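PDB 6KBH: cytochrome P450 monooxygenase from Rhodococcus sp. ECU0066, which probably acts as a self-sufficient monooxygenase, carrying electrons from a flavin mononucleotide through a [2Fe-2S] cluster to a P450 heme that activates oxygen. Local coordinates for residues A150-M155 and L189-V194; E162-F167 and T411-H416; G230-F235 and M275-I280; K242-P247 and R258-Q263. All coordinates share one frame; numbering follows the deposited sequence.

How the interactions relate
All four contacts lie in the heme-containing P450 part of the chain. From the N terminus, residues 150-155 open interaction 1, and 162-167, at the far end of the same helix 153-164, open interaction 2. Interaction 1 closes at 189-194 and interaction 2 only at 411-416, so the two loops cross. Interaction 3 opens at 230-235 and closes at 275-280, and interaction 4, joining 242-247 to 258-263, lies within its span; both fall inside the long loop of interaction 2. Leu-189 and Leu-192 of interaction 1 pack on Ile-280 of interaction 3, and Val-194 packs on Met-243 of interaction 4. Together they tie helices 153-164, 183-192, 219-242, 252-262, 269-281 and 396-413.

Interaction 1 of 4, residues A150-M155 and L189-V194; sequences AHHEPM and LHFLGV
Met-155 of helix 153-164 and His-152 just before it meet His-190 and Phe-191 near the end of helix 183-192, a contact between what correspond to the D and E helices of the P450 fold. Met-155 shows how a flexible side chain folds alongside a flat one. From CB it leaves with CG anti to the backbone N (chi1 169°), which brings CG to the His-190 ring, off-centre and oblique, 4.2 Å from its centroid. The chain then bends: SD comes 3.7 Å from His-190 CB, lying obliquely to the imidazole, and CE turns back to the same CB at 3.6 Å. His-152 supplies the second half. Its ring takes Phe-191 CA over one face, 4.2 Å from the centroid, while the two aromatic planes meet obliquely at 54°. Phe-191 also packs on Phe-144 and Trp-252, and its side chain lies about 5 Å from the heme at nearest atoms. An alanine in place of His-152 is likely to open a gap beside Phe-191, leaving its CA and CD1 without the imidazole that now packs there. At the tip of His-152, CE1 stands 3.6 Å from His-190 O.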
loop_
_atom_site.group_PDB
_atom_site.type_symbol
_atom_site.label_atom_id
_atom_site.label_comp_id
_atom_site.label_asym_id
_atom_site.label_seq_id
_atom_site.Cartn_x
_atom_site.Cartn_y
_atom_site.Cartn_z
ATOM N N ALA A 150 -0.765 14.656 -1.937
ATOM C CA ALA A 150 0.419 15.062 -2.688
ATOM C C ALA A 150 0.773 16.524 -2.441
ATOM O O ALA A 150 1.947 16.900 -2.530
ATOM C CB ALA A 150 0.210 14.809 -4.181
ATOM N N HIS A 151 -0.221 17.360 -2.126
ATOM C CA HIS A 151 0.061 18.760 -1.822
ATOM C C HIS A 151 0.898 18.898 -0.556
ATOM O O HIS A 151 1.762 19.778 -0.467
ATOM C CB HIS A 151 -1.241 19.545 -1.678
ATOM C CG HIS A 151 -1.072 20.861 -0.984
ATOM N ND1 HIS A 151 -1.480 21.077 0.315
ATOM C CD2 HIS A 151 -0.524 22.025 -1.405
ATOM C CE1 HIS A 151 -1.195 22.319 0.662
ATOM N NE2 HIS A 151 -0.615 22.916 -0.362
ATOM N N HIS A 152 0.658 18.040 0.436
ATOM C CA HIS A 152 1.285 18.197 1.744
ATOM C C HIS A 152 2.690 17.610 1.820
ATOM O O HIS A 152 3.369 17.819 2.830
ATOM C CB HIS A 152 0.408 17.564 2.826
ATOM C CG HIS A 152 -0.887 18.278 3.053
ATOM N ND1 HIS A 152 -0.955 19.554 3.569
ATOM C CD2 HIS A 152 -2.169 17.892 2.841
ATOM C CE1 HIS A 152 -2.219 19.925 3.663
ATOM N NE2 HIS A 152 -2.976 18.933 3.227
ATOM N N GLU A 153 3.143 16.892 0.792
ATOM C CA GLU A 153 4.452 16.245 0.868
ATOM C C GLU A 153 5.620 17.213 1.045
ATOM O O GLU A 153 6.578 16.847 1.748
ATOM C CB GLU A 153 4.670 15.362 -0.367
ATOM C CG GLU A 153 5.942 14.529 -0.292
ATOM C CD GLU A 153 5.970 13.397 -1.297
ATOM O OE1 GLU A 153 4.935 13.147 -1.955
ATOM O OE2 GLU A 153 7.035 12.759 -1.435
ATOM N N PRO A 154 5.640 18.412 0.449
ATOM C CA PRO A 154 6.734 19.343 0.771
ATOM C C PRO A 154 6.697 19.837 2.206
ATOM O O PRO A 154 7.760 20.086 2.789
ATOM C CB PRO A 154 6.525 20.494 -0.226
ATOM C CG PRO A 154 5.747 19.891 -1.339
ATOM C CD PRO A 154 4.832 18.909 -0.681
ATOM N N MET A 155 5.507 19.985 2.791
ATOM C CA MET A 155 5.398 20.523 4.145
ATOM C C MET A 155 6.021 19.584 5.173
ATOM O O MET A 155 6.717 20.035 6.091
ATOM C CB MET A 155 3.931 20.793 4.477
ATOM C CG MET A 155 3.644 21.102 5.940
ATOM S SD MET A 155 3.292 19.631 6.927
ATOM C CE MET A 155 1.838 18.994 6.098
ATOM N N LEU A 189 -1.682 19.654 12.235
ATOM C CA LEU A 189 -2.214 21.010 12.187
ATOM C C LEU A 189 -2.204 21.547 10.760
ATOM O O LEU A 189 -3.180 22.160 10.313
ATOM C CB LEU A 189 -1.420 21.915 13.127
ATOM C CG LEU A 189 -1.640 21.557 14.597
ATOM C CD1 LEU A 189 -0.626 22.249 15.477
ATOM C CD2 LEU A 189 -3.056 21.905 15.028
ATOM N N HIS A 190 -1.125 21.292 10.013
ATOM C CA HIS A 190 -1.071 21.742 8.625
ATOM C C HIS A 190 -2.059 20.978 7.749
ATOM O O HIS A 190 -2.659 21.556 6.835
ATOM C CB HIS A 190 0.350 21.607 8.079
ATOM C CG HIS A 190 1.251 22.746 8.448
ATOM N ND1 HIS A 190 1.009 24.046 8.058
ATOM C CD2 HIS A 190 2.401 22.777 9.164
ATOM C CE1 HIS A 190 1.966 24.829 8.524
ATOM N NE2 HIS A 190 2.824 24.084 9.197
ATOM N N PHE A 191 -2.236 19.677 8.001
ATOM C CA PHE A 191 -3.243 18.917 7.264
ATOM C C PHE A 191 -4.640 19.459 7.519
ATOM O O PHE A 191 -5.499 19.424 6.628
ATOM C CB PHE A 191 -3.179 17.437 7.646
ATOM C CG PHE A 191 -4.287 16.609 7.050
ATOM C CD1 PHE A 191 -4.213 16.164 5.740
ATOM C CD2 PHE A 191 -5.408 16.287 7.796
ATOM C CE1 PHE A 191 -5.233 15.407 5.187
ATOM C CE2 PHE A 191 -6.430 15.536 7.248
ATOM C CZ PHE A 191 -6.342 15.096 5.940
ATOM N N LEU A 192 -4.886 19.965 8.725
ATOM C CA LEU A 192 -6.213 20.432 9.100
ATOM C C LEU A 192 -6.522 21.796 8.494
ATOM O O LEU A 192 -7.695 22.145 8.320
ATOM C CB LEU A 192 -6.316 20.475 10.628
ATOM C CG LEU A 192 -6.617 19.202 11.440
ATOM C CD1 LEU A 192 -8.112 19.012 11.641
ATOM C CD2 LEU A 192 -5.998 17.933 10.866
ATOM N N GLY A 193 -5.492 22.571 8.170
ATOM C CA GLY A 193 -5.664 23.876 7.567
ATOM C C GLY A 193 -5.663 25.052 8.519
ATOM O O GLY A 193 -6.160 26.122 8.143
ATOM N N VAL A 194 -5.122 24.899 9.725
ATOM C CA VAL A 194 -5.147 25.942 10.752
ATOM C C VAL A 194 -4.035 26.946 10.455
ATOM O O VAL A 194 -2.952 26.547 10.002
ATOM C CB VAL A 194 -5.024 25.320 12.165
ATOM C CG1 VAL A 194 -3.779 24.439 12.302
ATOM C CG2 VAL A 194 -5.064 26.375 13.268
#

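Interaction 2 of 4, residues E162-F167 and T411-H416; sequences EYVDRF and TRRLPH
Val-164 overlaps the guanidinium of Arg-413 with its two methyl groups: CG2 sits over one face, 4.2 Å above the plane and displaced toward the rim, while CG1 lies 3.2 Å from NH1 and 4.1 Å from CZ. CG2 is anti to the backbone N, leaving CG1 between the N and the carbonyl carbon (chi1 52°), an arrangement that points CG1 at NH1 and puts CG2 over the face. Asp-165 comes in at the edge of the same group, near its plane, with CB 3.7 Å from NH2. Its carboxylate leads away, however, and OD2 stays 5.5 Å from Arg-413 NH2, so any pull between these opposite charges acts at a distance. The two segments run off the C-terminal ends of helices that correspond to D and L of the P450 helical core, the second being the helix that follows the heme-ligating cysteine. Arg-413 reaches across from it on a chain bent at chi3 (69°). Its charge is met by carboxylates outside the two segments: NH1 forms a salt bridge with Glu-409 and NE another with Glu-450, which is probably what makes a buried arginine tolerable here. Within its own segment, Arg-166 NE donates to Glu-162 O at 3.1 Å from above the carbonyl plane, while Tyr-163 CE1 lies over the centre of the Arg-166 guanidinium.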
loop_
_atom_site.group_PDB
_atom_site.type_symbol
_atom_site.label_atom_id
_atom_site.label_comp_id
_atom_site.label_asym_id
_atom_site.label_seq_id
_atom_site.Cartn_x
_atom_site.Cartn_y
_atom_site.Cartn_z
ATOM N N GLU A 162 13.631 20.554 9.621
ATOM C CA GLU A 162 13.738 21.635 10.598
ATOM C C GLU A 162 14.084 21.115 11.986
ATOM O O GLU A 162 14.755 21.805 12.762
ATOM C CB GLU A 162 12.431 22.425 10.658
ATOM C CG GLU A 162 12.182 23.350 9.486
ATOM C CD GLU A 162 11.010 24.281 9.731
ATOM O OE1 GLU A 162 10.390 24.183 10.812
ATOM O OE2 GLU A 162 10.704 25.106 8.845
ATOM N N TYR A 163 13.636 19.904 12.314
ATOM C CA TYR A 163 13.901 19.311 13.618
ATOM C C TYR A 163 15.228 18.557 13.658
ATOM O O TYR A 163 15.998 18.717 14.609
ATOM C CB TYR A 163 12.749 18.382 14.011
ATOM C CG TYR A 163 11.599 19.092 14.691
ATOM C CD1 TYR A 163 11.683 19.464 16.026
ATOM C CD2 TYR A 163 10.434 19.396 13.998
ATOM C CE1 TYR A 163 10.638 20.115 16.654
ATOM C CE2 TYR A 163 9.381 20.045 14.619
ATOM C CZ TYR A 163 9.490 20.402 15.947
ATOM O OH TYR A 163 8.447 21.050 16.570
ATOM N N VAL A 164 15.518 17.742 12.640
ATOM C CA VAL A 164 16.687 16.868 12.715
ATOM C C VAL A 164 17.983 17.671 12.703
ATOM O O VAL A 164 18.983 17.255 13.301
ATOM C CB VAL A 164 16.654 15.819 11.584
ATOM C CG1 VAL A 164 16.455 16.487 10.272
ATOM C CG2 VAL A 164 17.933 14.994 11.553
ATOM N N ASP A 165 17.995 18.838 12.058
ATOM C CA ASP A 165 19.226 19.614 11.989
ATOM C C ASP A 165 19.536 20.373 13.276
ATOM O O ASP A 165 20.611 20.973 13.378
ATOM C CB ASP A 165 19.181 20.588 10.803
ATOM C CG ASP A 165 18.082 21.631 10.930
ATOM O OD1 ASP A 165 17.400 21.679 11.974
ATOM O OD2 ASP A 165 17.904 22.413 9.973
ATOM N N ARG A 166 18.623 20.385 14.249
ATOM C CA ARG A 166 18.945 20.993 15.536
ATOM C C ARG A 166 19.884 20.104 16.339
ATOM O O ARG A 166 20.784 20.600 17.027
ATOM C CB ARG A 166 17.666 21.266 16.325
ATOM C CG ARG A 166 16.607 21.998 15.534
ATOM C CD ARG A 166 15.454 22.424 16.419
ATOM N NE ARG A 166 14.334 22.921 15.627
ATOM C CZ ARG A 166 13.256 23.504 16.139
ATOM N NH1 ARG A 166 13.146 23.666 17.451
ATOM N NH2 ARG A 166 12.289 23.925 15.338
ATOM N N PHE A 167 19.692 18.788 16.254
ATOM C CA PHE A 167 20.478 17.822 17.010
ATOM C C PHE A 167 21.413 17.009 16.119
ATOM O O PHE A 167 21.917 15.966 16.544
ATOM C CB PHE A 167 19.538 16.917 17.817
ATOM C CG PHE A 167 18.481 16.212 16.992
ATOM C CD1 PHE A 167 18.818 15.381 15.933
ATOM C CD2 PHE A 167 17.139 16.393 17.283
ATOM C CE1 PHE A 167 17.837 14.743 15.187
ATOM C CE2 PHE A 167 16.155 15.762 16.541
ATOM C CZ PHE A 167 16.502 14.935 15.497
ATOM N N THR A 411 17.786 7.638 7.592
ATOM C CA THR A 411 18.658 6.672 6.931
ATOM C C THR A 411 19.599 7.343 5.942
ATOM O O THR A 411 20.693 6.828 5.689
ATOM C CB THR A 411 17.837 5.604 6.215
ATOM O OG1 THR A 411 17.086 6.204 5.148
ATOM C CG2 THR A 411 16.904 4.915 7.195
ATOM N N ARG A 412 19.190 8.472 5.365
ATOM C CA ARG A 412 20.084 9.221 4.489
ATOM C C ARG A 412 21.221 9.844 5.285
ATOM O O ARG A 412 22.398 9.536 5.062
ATOM C CB ARG A 412 19.305 10.304 3.744
ATOM C CG ARG A 412 18.420 9.790 2.629
ATOM C CD ARG A 412 19.151 9.741 1.307
ATOM N NE ARG A 412 18.220 9.523 0.204
ATOM C CZ ARG A 412 17.390 10.448 -0.267
ATOM N NH1 ARG A 412 17.373 11.664 0.264
ATOM N NH2 ARG A 412 16.575 10.159 -1.272
ATOM N N ARG A 413 20.882 10.712 6.236
ATOM C CA ARG A 413 21.887 11.551 6.873
ATOM C C ARG A 413 22.683 10.796 7.933
ATOM O O ARG A 413 23.904 10.961 8.022
ATOM C CB ARG A 413 21.217 12.790 7.473
ATOM C CG ARG A 413 20.607 13.700 6.416
ATOM C CD ARG A 413 19.711 14.777 7.002
ATOM N NE ARG A 413 20.449 15.788 7.749
ATOM C CZ ARG A 413 19.913 16.916 8.206
ATOM N NH1 ARG A 413 18.634 17.186 7.982
ATOM N NH2 ARG A 413 20.659 17.781 8.878
ATOM N N LEU A 414 22.027 9.963 8.744
ATOM C CA LEU A 414 22.671 9.300 9.879
ATOM C C LEU A 414 22.560 7.781 9.790
ATOM O O LEU A 414 21.940 7.147 10.652
ATOM C CB LEU A 414 22.077 9.792 11.198
ATOM C CG LEU A 414 21.776 11.283 11.363
ATOM C CD1 LEU A 414 21.459 11.614 12.809
ATOM C CD2 LEU A 414 22.961 12.089 10.905
ATOM N N PRO A 415 23.169 7.156 8.775
ATOM C CA PRO A 415 23.200 5.686 8.751
ATOM C C PRO A 415 24.100 5.096 9.818
ATOM O O PRO A 415 23.911 3.933 10.193
ATOM C CB PRO A 415 23.727 5.361 7.344
ATOM C CG PRO A 415 23.684 6.655 6.588
ATOM C CD PRO A 415 23.877 7.717 7.615
ATOM N N HIS A 416 25.076 5.859 10.312
ATOM C CA HIS A 416 25.986 5.437 11.368
ATOM C C HIS A 416 25.397 5.630 12.765
ATOM O O HIS A 416 26.141 5.654 13.755
ATOM C CB HIS A 416 27.309 6.194 11.241
ATOM C CG HIS A 416 27.182 7.666 11.467
ATOM N ND1 HIS A 416 26.193 8.426 10.882
ATOM C CD2 HIS A 416 27.921 8.522 12.212
ATOM C CE1 HIS A 416 26.325 9.684 11.260
ATOM N NE2 HIS A 416 27.368 9.769 12.066
#

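Interaction 3 of 4, residues G230-F235 and M275-I280; sequences GKFWQF and MMMAGI
On the distal side of the heme pocket, where the G helix of a P450 crosses the long helix that runs over the heme, Phe-232 of helix 219-242 presses its ring against Met-277 and Ile-280 of helix 269-281. The two short segments approach to 10.1 Å between axes, with their N-to-C directions 126° apart, and the Phe-232 ring carries the contact from its helix. Held out with CG anti to the backbone N (chi1 166°), it presents its edge to the other helix: Met-276 O lies near the ring plane, 3.9 Å from Phe-232 CZ. Met-277 runs past the rim, and its SD forms a Met-aromatic contact, 4.6 Å from the ring centroid and oblique to the ring, with Phe-232 CD1 the nearest ring atom at 3.7 Å. Ile-280 points back at Phe-232. Its CD1 lies 3.6 Å from Phe-232 CE2, obliquely to the ring. One residue before it, Gly-279 touches the heme. The same two helices also meet where Met-276 packs on Ala-236 and Leu-240, and helix 183-192 joins through Ala-188, Leu-189 and Leu-192 on Ile-280.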
loop_
_atom_site.group_PDB
_atom_site.type_symbol
_atom_site.label_atom_id
_atom_site.label_comp_id
_atom_site.label_asym_id
_atom_site.label_seq_id
_atom_site.Cartn_x
_atom_site.Cartn_y
_atom_site.Cartn_z
ATOM N N GLY A 230 -10.222 21.191 27.814
ATOM C CA GLY A 230 -11.146 22.314 27.825
ATOM C C GLY A 230 -10.538 23.581 27.253
ATOM O O GLY A 230 -11.188 24.297 26.484
ATOM N N LYS A 231 -9.291 23.885 27.633
ATOM C CA LYS A 231 -8.568 25.001 27.028
ATOM C C LYS A 231 -8.565 24.882 25.518
ATOM O O LYS A 231 -8.829 25.851 24.796
ATOM C CB LYS A 231 -7.125 25.048 27.538
ATOM C CG LYS A 231 -6.942 25.455 28.982
ATOM C CD LYS A 231 -5.462 25.445 29.339
ATOM C CE LYS A 231 -5.244 25.528 30.836
ATOM N NZ LYS A 231 -5.707 26.829 31.384
ATOM N N PHE A 232 -8.282 23.682 25.028
ATOM C CA PHE A 232 -8.157 23.470 23.596
ATOM C C PHE A 232 -9.516 23.528 22.895
ATOM O O PHE A 232 -9.588 23.923 21.723
ATOM C CB PHE A 232 -7.442 22.136 23.364
ATOM C CG PHE A 232 -7.525 21.628 21.963
ATOM C CD1 PHE A 232 -8.665 20.992 21.516
ATOM C CD2 PHE A 232 -6.459 21.773 21.092
ATOM C CE1 PHE A 232 -8.763 20.561 20.237
ATOM C CE2 PHE A 232 -6.552 21.312 19.794
ATOM C CZ PHE A 232 -7.711 20.699 19.370
ATOM N N TRP A 233 -10.603 23.175 23.590
ATOM C CA TRP A 233 -11.909 23.129 22.937
ATOM C C TRP A 233 -12.401 24.521 22.563
ATOM O O TRP A 233 -12.942 24.721 21.469
ATOM C CB TRP A 233 -12.920 22.439 23.842
ATOM C CG TRP A 233 -14.339 22.562 23.383
ATOM C CD1 TRP A 233 -15.266 23.456 23.828
ATOM C CD2 TRP A 233 -15.000 21.752 22.404
ATOM N NE1 TRP A 233 -16.461 23.261 23.183
ATOM C CE2 TRP A 233 -16.326 22.219 22.304
ATOM C CE3 TRP A 233 -14.600 20.680 21.600
ATOM C CZ2 TRP A 233 -17.253 21.653 21.434
ATOM C CZ3 TRP A 233 -15.523 20.118 20.737
ATOM C CH2 TRP A 233 -16.833 20.606 20.660
ATOM N N GLN A 234 -12.243 25.494 23.463
ATOM C CA GLN A 234 -12.765 26.826 23.187
ATOM C C GLN A 234 -11.812 27.675 22.360
ATOM O O GLN A 234 -12.275 28.507 21.573
ATOM C CB GLN A 234 -13.130 27.547 24.493
ATOM C CG GLN A 234 -11.976 28.144 25.278
ATOM C CD GLN A 234 -12.462 28.985 26.450
ATOM O OE1 GLN A 234 -13.666 29.167 26.637
ATOM N NE2 GLN A 234 -11.528 29.495 27.246
ATOM N N PHE A 235 -10.499 27.483 22.498
ATOM C CA PHE A 235 -9.588 28.141 21.568
ATOM C C PHE A 235 -9.806 27.616 20.147
ATOM O O PHE A 235 -9.917 28.399 19.189
ATOM C CB PHE A 235 -8.141 27.963 22.040
ATOM C CG PHE A 235 -7.128 28.719 21.214
ATOM C CD1 PHE A 235 -7.522 29.466 20.111
ATOM C CD2 PHE A 235 -5.770 28.679 21.550
ATOM C CE1 PHE A 235 -6.597 30.136 19.355
ATOM C CE2 PHE A 235 -4.834 29.360 20.812
ATOM C CZ PHE A 235 -5.259 30.090 19.692
ATOM N N MET A 275 -14.589 18.107 14.831
ATOM C CA MET A 275 -13.557 17.718 13.875
ATOM C C MET A 275 -12.214 18.372 14.164
ATOM O O MET A 275 -11.182 17.871 13.705
ATOM C CB MET A 275 -13.989 18.075 12.452
ATOM C CG MET A 275 -14.994 17.125 11.834
ATOM S SD MET A 275 -15.620 17.764 10.271
ATOM C CE MET A 275 -14.099 17.942 9.342
ATOM N N MET A 276 -12.200 19.482 14.904
ATOM C CA MET A 276 -10.940 20.159 15.189
ATOM C C MET A 276 -10.091 19.353 16.169
ATOM O O MET A 276 -8.894 19.142 15.938
ATOM C CB MET A 276 -11.210 21.564 15.725
ATOM C CG MET A 276 -10.040 22.523 15.557
ATOM S SD MET A 276 -9.831 23.124 13.867
ATOM C CE MET A 276 -11.283 24.149 13.699
ATOM N N MET A 277 -10.688 18.899 17.275
ATOM C CA MET A 277 -9.943 18.077 18.224
ATOM C C MET A 277 -9.808 16.645 17.738
ATOM O O MET A 277 -8.725 16.055 17.820
ATOM C CB MET A 277 -10.614 18.082 19.593
ATOM C CG MET A 277 -9.776 17.388 20.658
ATOM S SD MET A 277 -10.264 17.783 22.345
ATOM C CE MET A 277 -10.906 16.202 22.896
ATOM N N ALA A 278 -10.909 16.066 17.255
ATOM C CA ALA A 278 -10.871 14.702 16.746
ATOM C C ALA A 278 -9.748 14.528 15.735
ATOM O O ALA A 278 -9.100 13.474 15.688
ATOM C CB ALA A 278 -12.219 14.341 16.123
ATOM N N GLY A 279 -9.474 15.573 14.951
ATOM C CA GLY A 279 -8.491 15.460 13.886
ATOM C C GLY A 279 -7.088 15.176 14.390
ATOM O O GLY A 279 -6.424 14.253 13.918
ATOM N N ILE A 280 -6.614 15.963 15.359
ATOM C CA ILE A 280 -5.211 15.869 15.755
ATOM C C ILE A 280 -4.978 14.972 16.967
ATOM O O ILE A 280 -3.814 14.731 17.323
ATOM C CB ILE A 280 -4.597 17.265 15.999
ATOM C CG1 ILE A 280 -5.302 17.992 17.139
ATOM C CG2 ILE A 280 -4.650 18.104 14.726
ATOM C CD1 ILE A 280 -4.651 19.314 17.480
#

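Interaction 4 of 4, residues K242-P247 and R258-Q263; sequences KMRKDP and RVQQEQ
Arg-258 and Pro-247 form the polar link: the guanidinium directs two N-H groups at one backbone oxygen. Arg-258 NE lies 2.7 Å from Pro-247 O and NH2 2.6 Å from it, but both hydrogen bonds are weak, because a single acceptor placed between two donors leaves each N-H bent, at 121°; the place of NH2 is also less sure. The oxygen sits at the guanidinium edge, near its plane, and the arginine reaches it on a chain extended from CG to NE. Replacing Arg-258 by a leucine would probably leave the Pro-247 carbonyl without either donor and this part of the loop freer to turn. The apolar part joins the same two residues: Pro-247 CB rests 4.1 Å from Arg-258 CG. Pro-247 lies in the loop between helices 219-242 and 252-262, which correspond to G and H of the P450 fold, and Arg-258 on the second of them, so the loop is fastened to the helix that follows it. A third kind of approach is close but unbonded. Arg-244, its chain bent at chi2 and chi3, brings NH1 to 3.0 Å from Gln-260 OE1, with a poor angle for a hydrogen bond; the amide and guanidinium planes stand 41° apart. The stronger partner of Arg-244 NH1 is Asp-269, at the start of helix 269-281, with which it forms a salt bridge.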
loop_
_atom_site.group_PDB
_atom_site.type_symbol
_atom_site.label_atom_id
_atom_site.label_comp_id
_atom_site.label_asym_id
_atom_site.label_seq_id
_atom_site.Cartn_x
_atom_site.Cartn_y
_atom_site.Cartn_z
ATOM N N LYS A 242 -12.603 31.872 12.834
ATOM C CA LYS A 242 -11.708 32.690 12.022
ATOM C C LYS A 242 -11.623 32.161 10.593
ATOM O O LYS A 242 -11.790 32.919 9.630
ATOM C CB LYS A 242 -10.320 32.747 12.658
ATOM C CG LYS A 242 -9.296 33.454 11.790
ATOM C CD LYS A 242 -7.873 33.175 12.237
ATOM C CE LYS A 242 -7.451 34.108 13.356
ATOM N NZ LYS A 242 -5.987 34.021 13.620
ATOM N N MET A 243 -11.356 30.865 10.434
ATOM C CA MET A 243 -11.299 30.247 9.116
ATOM C C MET A 243 -12.678 29.949 8.549
ATOM O O MET A 243 -12.772 29.404 7.444
ATOM C CB MET A 243 -10.478 28.954 9.167
ATOM C CG MET A 243 -11.001 27.924 10.159
ATOM S SD MET A 243 -10.123 26.346 10.111
ATOM C CE MET A 243 -8.523 26.834 10.733
ATOM N N ARG A 244 -13.740 30.309 9.271
ATOM C CA ARG A 244 -15.093 30.062 8.792
ATOM C C ARG A 244 -15.378 30.822 7.496
ATOM O O ARG A 244 -16.215 30.386 6.699
ATOM C CB ARG A 244 -16.107 30.441 9.875
ATOM C CG ARG A 244 -17.514 29.861 9.698
ATOM C CD ARG A 244 -17.522 28.343 9.751
ATOM N NE ARG A 244 -17.881 27.813 11.064
ATOM C CZ ARG A 244 -19.039 27.213 11.331
ATOM N NH1 ARG A 244 -19.950 27.085 10.377
ATOM N NH2 ARG A 244 -19.282 26.742 12.547
ATOM N N LYS A 245 -14.677 31.927 7.232
ATOM C CA LYS A 245 -15.017 32.770 6.094
ATOM C C LYS A 245 -13.904 32.803 5.040
ATOM O O LYS A 245 -13.934 33.634 4.119
ATOM C CB LYS A 245 -15.419 34.165 6.567
ATOM C CG LYS A 245 -14.384 34.940 7.447
ATOM C CD LYS A 245 -13.041 35.170 6.754
ATOM C CE LYS A 245 -11.909 35.712 7.614
ATOM N NZ LYS A 245 -10.639 35.530 6.833
ATOM N N ASP A 246 -12.926 31.890 5.146
ATOM C CA ASP A 246 -11.992 31.554 4.066
ATOM C C ASP A 246 -12.132 30.050 3.840
ATOM O O ASP A 246 -11.241 29.272 4.211
ATOM C CB ASP A 246 -10.548 31.935 4.406
ATOM C CG ASP A 246 -9.537 31.609 3.262
ATOM O OD1 ASP A 246 -9.907 31.007 2.219
ATOM O OD2 ASP A 246 -8.360 32.017 3.410
ATOM N N PRO A 247 -13.283 29.600 3.311
ATOM C CA PRO A 247 -13.453 28.154 3.104
ATOM C C PRO A 247 -12.602 27.613 1.971
ATOM O O PRO A 247 -12.125 26.476 2.062
ATOM C CB PRO A 247 -14.956 28.004 2.808
ATOM C CG PRO A 247 -15.372 29.296 2.241
ATOM C CD PRO A 247 -14.494 30.353 2.903
ATOM N N ARG A 258 -16.867 23.681 3.245
ATOM C CA ARG A 258 -17.592 23.688 1.980
ATOM C C ARG A 258 -18.637 22.584 1.920
ATOM O O ARG A 258 -19.692 22.770 1.303
ATOM C CB ARG A 258 -16.614 23.562 0.814
ATOM C CG ARG A 258 -15.310 24.275 1.069
ATOM C CD ARG A 258 -14.393 24.252 -0.136
ATOM N NE ARG A 258 -13.096 24.815 0.218
ATOM C CZ ARG A 258 -11.972 24.110 0.287
ATOM N NH1 ARG A 258 -11.984 22.817 0.007
ATOM N NH2 ARG A 258 -10.837 24.700 0.635
ATOM N N VAL A 259 -18.369 21.437 2.547
ATOM C CA VAL A 259 -19.372 20.381 2.570
ATOM C C VAL A 259 -20.537 20.777 3.467
ATOM O O VAL A 259 -21.668 20.312 3.271
ATOM C CB VAL A 259 -18.745 19.038 2.996
ATOM C CG1 VAL A 259 -17.415 18.824 2.291
ATOM C CG2 VAL A 259 -18.564 18.972 4.499
ATOM N N GLN A 260 -20.293 21.651 4.450
ATOM C CA GLN A 260 -21.383 22.164 5.274
ATOM C C GLN A 260 -22.367 22.966 4.435
ATOM O O GLN A 260 -23.584 22.806 4.562
ATOM C CB GLN A 260 -20.831 23.018 6.416
ATOM C CG GLN A 260 -21.878 23.388 7.453
ATOM C CD GLN A 260 -21.335 24.281 8.548
ATOM O OE1 GLN A 260 -20.225 24.803 8.448
ATOM N NE2 GLN A 260 -22.117 24.459 9.605
ATOM N N GLN A 261 -21.860 23.838 3.563
ATOM C CA GLN A 261 -22.767 24.580 2.696
ATOM C C GLN A 261 -23.397 23.675 1.644
ATOM O O GLN A 261 -24.521 23.935 1.198
ATOM C CB GLN A 261 -22.040 25.755 2.039
ATOM C CG GLN A 261 -21.551 26.853 2.999
ATOM C CD GLN A 261 -22.523 27.198 4.136
ATOM O OE1 GLN A 261 -23.740 27.032 4.025
ATOM N NE2 GLN A 261 -21.971 27.699 5.236
ATOM N N GLU A 262 -22.704 22.607 1.245
ATOM C CA GLU A 262 -23.280 21.671 0.284
ATOM C C GLU A 262 -24.276 20.724 0.947
ATOM O O GLU A 262 -25.335 20.439 0.376
ATOM C CB GLU A 262 -22.170 20.888 -0.418
ATOM C CG GLU A 262 -21.228 21.760 -1.241
ATOM C CD GLU A 262 -20.128 20.965 -1.922
ATOM O OE1 GLU A 262 -20.111 19.723 -1.782
ATOM O OE2 GLU A 262 -19.275 21.585 -2.592
ATOM N N GLN A 263 -23.965 20.227 2.146
ATOM C CA GLN A 263 -24.841 19.310 2.880
ATOM C C GLN A 263 -24.978 19.803 4.316
ATOM O O GLN A 263 -24.303 19.300 5.224
ATOM C CB GLN A 263 -24.304 17.878 2.845
ATOM C CG GLN A 263 -23.636 17.474 1.540
ATOM C CD GLN A 263 -23.300 15.999 1.493
ATOM O OE1 GLN A 263 -23.871 15.200 2.232
ATOM N NE2 GLN A 263 -22.365 15.630 0.628
#